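PDB 3DCD: galactose mutarotase related enzyme from Lactobacillus acidophilus, which is of unknown function but is an aldose 1-epimerase relative that probably binds a carbohydrate and may act as an isomerase. Local coordinates for residues 48-53 with 138-143; 233-238 with 254-259. All coordinates share one frame; numbering follows the deposited sequence.

Interaction 1 (48-53 with 138-143)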
loop_
_atom_site.group_PDB
_atom_site.type_symbol
_atom_site.label_atom_id
_atom_site.label_comp_id
_atom_site.label_asym_id
_atom_site.label_seq_id
_atom_site.Cartn_x
_atom_site.Cartn_y
_atom_site.Cartn_z
ATOM N N VAL A 48 1.682 0.455 -6.272
ATOM C CA VAL A 48 1.129 1.756 -5.920
ATOM C C VAL A 48 -0.312 1.732 -6.422
ATOM O O VAL A 48 -0.577 1.296 -7.561
ATOM C CB VAL A 48 1.979 2.876 -6.560
ATOM C CG1 VAL A 48 1.287 4.268 -6.408
ATOM C CG2 VAL A 48 3.400 2.884 -5.941
ATOM N N LEU A 49 -1.244 2.160 -5.564
ATOM C CA LEU A 49 -2.679 2.122 -5.884
ATOM C C LEU A 49 -3.175 3.552 -6.158
ATOM O O LEU A 49 -3.128 4.404 -5.279
ATOM C CB LEU A 49 -3.473 1.476 -4.734
ATOM C CG LEU A 49 -2.796 0.326 -3.955
ATOM C CD1 LEU A 49 -3.609 -0.097 -2.739
ATOM C CD2 LEU A 49 -2.502 -0.887 -4.895
ATOM N N PHE A 50 -3.616 3.792 -7.388
ATOM C CA PHE A 50 -4.024 5.115 -7.873
ATOM C C PHE A 50 -4.601 4.961 -9.281
ATOM O O PHE A 50 -4.025 4.234 -10.106
ATOM C CB PHE A 50 -2.824 6.072 -7.907
ATOM C CG PHE A 50 -3.114 7.407 -8.550
ATOM C CD1 PHE A 50 -2.934 7.591 -9.916
ATOM C CD2 PHE A 50 -3.551 8.490 -7.784
ATOM C CE1 PHE A 50 -3.189 8.830 -10.525
ATOM C CE2 PHE A 50 -3.802 9.727 -8.387
ATOM C CZ PHE A 50 -3.626 9.895 -9.752
ATOM N N PRO A 51 -5.698 5.688 -9.598
ATOM C CA PRO A 51 -6.464 6.680 -8.834
ATOM C C PRO A 51 -7.653 6.148 -8.056
ATOM O O PRO A 51 -8.537 6.940 -7.678
ATOM C CB PRO A 51 -6.944 7.630 -9.925
ATOM C CG PRO A 51 -7.265 6.691 -11.055
ATOM C CD PRO A 51 -6.196 5.602 -10.982
ATOM N N ILE A 52 -7.685 4.831 -7.838
ATOM C CA ILE A 52 -8.603 4.221 -6.864
ATOM C C ILE A 52 -7.840 3.201 -6.048
ATOM O O ILE A 52 -6.810 2.691 -6.494
ATOM C CB ILE A 52 -9.834 3.522 -7.523
ATOM C CG1 ILE A 52 -9.409 2.378 -8.467
ATOM C CG2 ILE A 52 -10.744 4.553 -8.228
ATOM C CD1 ILE A 52 -10.592 1.593 -9.044
ATOM N N VAL A 53 -8.345 2.935 -4.843
ATOM C CA VAL A 53 -7.880 1.850 -4.003
ATOM C C VAL A 53 -8.994 0.811 -4.026
ATOM O O VAL A 53 -10.162 1.157 -3.859
ATOM C CB VAL A 53 -7.671 2.321 -2.543
ATOM C CG1 VAL A 53 -7.447 1.119 -1.637
ATOM C CG2 VAL A 53 -6.514 3.292 -2.450
ATOM N N PHE A 138 -10.122 11.120 -6.466
ATOM C CA PHE A 138 -9.161 10.009 -6.485
ATOM C C PHE A 138 -8.944 9.340 -5.128
ATOM O O PHE A 138 -9.143 9.954 -4.046
ATOM C CB PHE A 138 -7.788 10.471 -7.006
ATOM C CG PHE A 138 -7.047 11.326 -6.032
ATOM C CD1 PHE A 138 -7.340 12.688 -5.924
ATOM C CD2 PHE A 138 -6.084 10.773 -5.191
ATOM C CE1 PHE A 138 -6.677 13.477 -4.991
ATOM C CE2 PHE A 138 -5.427 11.552 -4.263
ATOM C CZ PHE A 138 -5.719 12.903 -4.159
ATOM N N GLY A 139 -8.516 8.076 -5.195
ATOM C CA GLY A 139 -7.991 7.354 -4.049
ATOM C C GLY A 139 -6.523 7.046 -4.333
ATOM O O GLY A 139 -6.123 6.942 -5.487
ATOM N N VAL A 140 -5.721 6.951 -3.283
ATOM C CA VAL A 140 -4.300 6.578 -3.396
ATOM C C VAL A 140 -3.924 5.711 -2.184
ATOM O O VAL A 140 -4.490 5.873 -1.106
ATOM C CB VAL A 140 -3.364 7.821 -3.576
ATOM C CG1 VAL A 140 -3.366 8.735 -2.336
ATOM C CG2 VAL A 140 -1.945 7.381 -3.954
ATOM N N GLY A 141 -3.002 4.766 -2.374
ATOM C CA GLY A 141 -2.628 3.842 -1.317
ATOM C C GLY A 141 -1.327 3.122 -1.642
ATOM O O GLY A 141 -0.909 3.058 -2.798
ATOM N N GLY A 142 -0.671 2.622 -0.605
ATOM C CA GLY A 142 0.492 1.739 -0.752
ATOM C C GLY A 142 0.076 0.287 -0.538
ATOM O O GLY A 142 -1.021 0.010 -0.026
ATOM N N HIS A 143 0.944 -0.642 -0.933
ATOM C CA HIS A 143 0.605 -2.079 -0.923
ATOM C C HIS A 143 1.901 -2.921 -0.792
ATOM O O HIS A 143 2.043 -3.937 -1.470
ATOM C CB HIS A 143 -0.149 -2.375 -2.242
ATOM C CG HIS A 143 -0.957 -3.645 -2.266
ATOM N ND1 HIS A 143 -0.425 -4.882 -1.976
ATOM C CD2 HIS A 143 -2.235 -3.873 -2.661
ATOM C CE1 HIS A 143 -1.358 -5.810 -2.127
ATOM N NE2 HIS A 143 -2.460 -5.227 -2.566
#

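Interaction 2 (233-238 with 254-259)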
loop_
_atom_site.group_PDB
_atom_site.type_symbol
_atom_site.label_atom_id
_atom_site.label_comp_id
_atom_site.label_asym_id
_atom_site.label_seq_id
_atom_site.Cartn_x
_atom_site.Cartn_y
_atom_site.Cartn_z
ATOM N N ASP A 233 -1.495 9.866 8.419
ATOM C CA ASP A 233 -2.914 10.196 8.497
ATOM C C ASP A 233 -3.825 9.307 7.648
ATOM O O ASP A 233 -4.968 9.692 7.350
ATOM C CB ASP A 233 -3.143 11.674 8.158
ATOM C CG ASP A 233 -2.707 12.048 6.732
ATOM O OD1 ASP A 233 -2.140 11.214 5.969
ATOM O OD2 ASP A 233 -2.944 13.218 6.372
ATOM N N ALA A 234 -3.344 8.132 7.231
ATOM C CA ALA A 234 -4.218 7.237 6.441
ATOM C C ALA A 234 -5.491 6.951 7.237
ATOM O O ALA A 234 -5.404 6.619 8.423
ATOM C CB ALA A 234 -3.500 5.921 6.104
ATOM N N PRO A 235 -6.671 7.100 6.611
ATOM C CA PRO A 235 -7.904 6.749 7.316
ATOM C C PRO A 235 -8.167 5.242 7.392
ATOM O O PRO A 235 -9.058 4.822 8.134
ATOM C CB PRO A 235 -8.982 7.441 6.491
ATOM C CG PRO A 235 -8.421 7.484 5.106
ATOM C CD PRO A 235 -6.941 7.641 5.264
ATOM N N PHE A 236 -7.410 4.444 6.634
ATOM C CA PHE A 236 -7.598 2.987 6.608
ATOM C C PHE A 236 -6.245 2.303 6.458
ATOM O O PHE A 236 -5.308 2.860 5.871
ATOM C CB PHE A 236 -8.456 2.484 5.419
ATOM C CG PHE A 236 -9.760 3.226 5.197
ATOM C CD1 PHE A 236 -10.877 2.964 5.994
ATOM C CD2 PHE A 236 -9.873 4.141 4.164
ATOM C CE1 PHE A 236 -12.081 3.644 5.783
ATOM C CE2 PHE A 236 -11.057 4.824 3.943
ATOM C CZ PHE A 236 -12.176 4.575 4.760
ATOM N N VAL A 237 -6.175 1.065 6.930
ATOM C CA VAL A 237 -5.065 0.183 6.551
ATOM C C VAL A 237 -5.629 -1.193 6.199
ATOM O O VAL A 237 -6.524 -1.709 6.890
ATOM C CB VAL A 237 -3.969 0.105 7.669
ATOM C CG1 VAL A 237 -4.519 -0.516 8.962
ATOM C CG2 VAL A 237 -2.727 -0.704 7.191
ATOM N N GLY A 238 -5.137 -1.780 5.115
ATOM C CA GLY A 238 -5.508 -3.161 4.806
ATOM C C GLY A 238 -4.356 -4.101 5.103
ATOM O O GLY A 238 -3.196 -3.776 4.830
ATOM N N PRO A 254 -1.337 1.033 3.654
ATOM C CA PRO A 254 -1.965 2.300 4.088
ATOM C C PRO A 254 -2.753 2.899 2.929
ATOM O O PRO A 254 -2.240 2.999 1.816
ATOM C CB PRO A 254 -0.752 3.187 4.461
ATOM C CG PRO A 254 0.445 2.225 4.533
ATOM C CD PRO A 254 0.109 1.189 3.471
ATOM N N TRP A 255 -4.002 3.274 3.190
ATOM C CA TRP A 255 -4.941 3.667 2.158
ATOM C C TRP A 255 -5.549 5.028 2.459
ATOM O O TRP A 255 -6.038 5.258 3.574
ATOM C CB TRP A 255 -6.122 2.687 2.099
ATOM C CG TRP A 255 -5.866 1.285 1.596
ATOM C CD1 TRP A 255 -4.794 0.818 0.869
ATOM C CD2 TRP A 255 -6.765 0.185 1.748
ATOM N NE1 TRP A 255 -4.976 -0.545 0.578
ATOM C CE2 TRP A 255 -6.176 -0.943 1.117
ATOM C CE3 TRP A 255 -8.028 0.047 2.365
ATOM C CZ2 TRP A 255 -6.799 -2.198 1.096
ATOM C CZ3 TRP A 255 -8.648 -1.207 2.340
ATOM C CH2 TRP A 255 -8.033 -2.309 1.702
ATOM N N TRP A 256 -5.558 5.884 1.439
ATOM C CA TRP A 256 -6.296 7.138 1.408
ATOM C C TRP A 256 -7.383 6.979 0.316
ATOM O O TRP A 256 -7.417 7.704 -0.675
ATOM C CB TRP A 256 -5.344 8.290 1.072
ATOM C CG TRP A 256 -4.370 8.575 2.182
ATOM C CD1 TRP A 256 -4.504 9.516 3.168
ATOM C CD2 TRP A 256 -3.128 7.889 2.441
ATOM N NE1 TRP A 256 -3.423 9.464 4.028
ATOM C CE2 TRP A 256 -2.567 8.470 3.606
ATOM C CE3 TRP A 256 -2.443 6.831 1.805
ATOM C CZ2 TRP A 256 -1.333 8.035 4.150
ATOM C CZ3 TRP A 256 -1.228 6.400 2.342
ATOM C CH2 TRP A 256 -0.686 6.993 3.507
ATOM N N GLY A 257 -8.231 5.967 0.499
ATOM C CA GLY A 257 -9.206 5.573 -0.516
ATOM C C GLY A 257 -9.647 4.178 -0.144
ATOM O O GLY A 257 -9.003 3.541 0.672
ATOM N N ILE A 258 -10.743 3.696 -0.733
ATOM C CA ILE A 258 -11.221 2.363 -0.387
ATOM C C ILE A 258 -12.110 1.780 -1.480
ATOM O O ILE A 258 -12.644 2.512 -2.326
ATOM C CB ILE A 258 -11.924 2.388 1.009
ATOM C CG1 ILE A 258 -12.093 0.979 1.606
ATOM C CG2 ILE A 258 -13.217 3.196 0.993
ATOM C CD1 ILE A 258 -12.407 1.017 3.130
ATOM N N ALA A 259 -12.249 0.458 -1.482
ATOM C CA ALA A 259 -13.115 -0.224 -2.439
ATOM C C ALA A 259 -14.559 0.310 -2.374
ATOM O O ALA A 259 -14.974 0.870 -1.355
ATOM C CB ALA A 259 -13.114 -1.696 -2.136
#

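Interaction 1 (48-53 with 138-143)
Leu49 and His143 meet obliquely, with Leu49 CD2 3.7 Å from His143 CD2 and about as near to the CB of the same histidine. The other branch, CD1, lies beside the carbonyl oxygen of Gly142. Leu49 CG lies anti to its own carbonyl carbon (chi1 -35°), and with an extended second torsion the two methyls are carried to the His143 end. At the far end Phe50 CE2 approaches Phe138 CD2 at 4.1 Å. Phe138 CD2 sits at the edge of the Phe50 ring, one face of which is covered by CB of Pro51. Val53 points its CG2 at Val140 O, 3.5 Å away. Between these side chains the backbones meet in a single antiparallel hydrogen-bonded pair, Leu49 with Gly141, in the beta-sandwich core expected of a galactose mutarotase-like fold. Leu49 N reaches Gly141 O at 2.9 Å, and the return bond from Gly141 N to Leu49 O is more bent (138°). A cis peptide bond precedes Pro51, where the chain turns, and Pro51 O accepts Gly139 N at 2.7 Å in a nearly straight bond (174°). Phe111 stacks on the Phe50 ring, while His73 and Trp42 meet the His143 ring.

Interaction 2 (233-238 with 254-259)
The Phe236 ring is covered on both faces. CD1 of Ile258 stands over its centre, 3.7 Å above the plane, and CB of Pro235 lies nearer the rim of the opposite face. Phe236 and Ile258 cross at about a right angle. Ile258 CG1 lies anti to the backbone N (chi1 -164°), and the extended chain carries CD1 over the ring. The Trp256 indole has Ala234 on one face, with Ala234 CB 3.8 Å from the centroid of the six-membered ring in a CH-pi contact. CD of Pro235 makes a second, off-centre CH-pi contact with the five-membered ring. At the indole edge, Trp256 NE1 donates to Asp233 OD1 over 2.9 Å. The acid lies near the ring plane, but the donor comes from above the carboxylate plane, and the two planes are 65° apart. A leucine in place of Trp256 would probably leave the Asp233 carboxylate without this N-H donor and take the broad face away from Ala234. Trp255 turns its six-membered ring to Gly238, whose CA lies over the face at 4.2 Å from the centroid. The backbones pair as an antiparallel beta hairpin. Trp255 N donates to Phe236 O at 3.0 Å, and the return bond from Phe236 N to Trp255 O is weak. Val237 and Pro254 form the next, non-hydrogen-bonded pair. Gly257 O is buried without a partner. On its outer side strand 236-240 is bonded to strand 205-208, through Val237 and Tyr207. On its other side strand 249-256 pairs with strand 136-147, and Pro254 and Trp256 pack on Phe287 of strand 282-292 in the second sheet.

How the interactions relate
Interactions 1 and 2 follow one another along the chain, and their centres lie about 9 Å apart. They are joined edge to edge in one sheet, because strands 136-147 and 249-256 are neighbours. Two probable hydrogen bonds make the join: Val140 O to Trp256 N at 2.8 Å, and Gly142 N to Pro254 O at 2.9 Å. Trp255 adds a side-chain link. Its CD2 lies 3.6 Å from Val53 CG1, and its NE1 packs against Leu49 CD1 at the same distance. Leu49 and Val53 thus both rest on the Trp255 indole. The His143 end, with His73 and Glu253 beside it, probably faces the sugar pocket, as in related mutarotases.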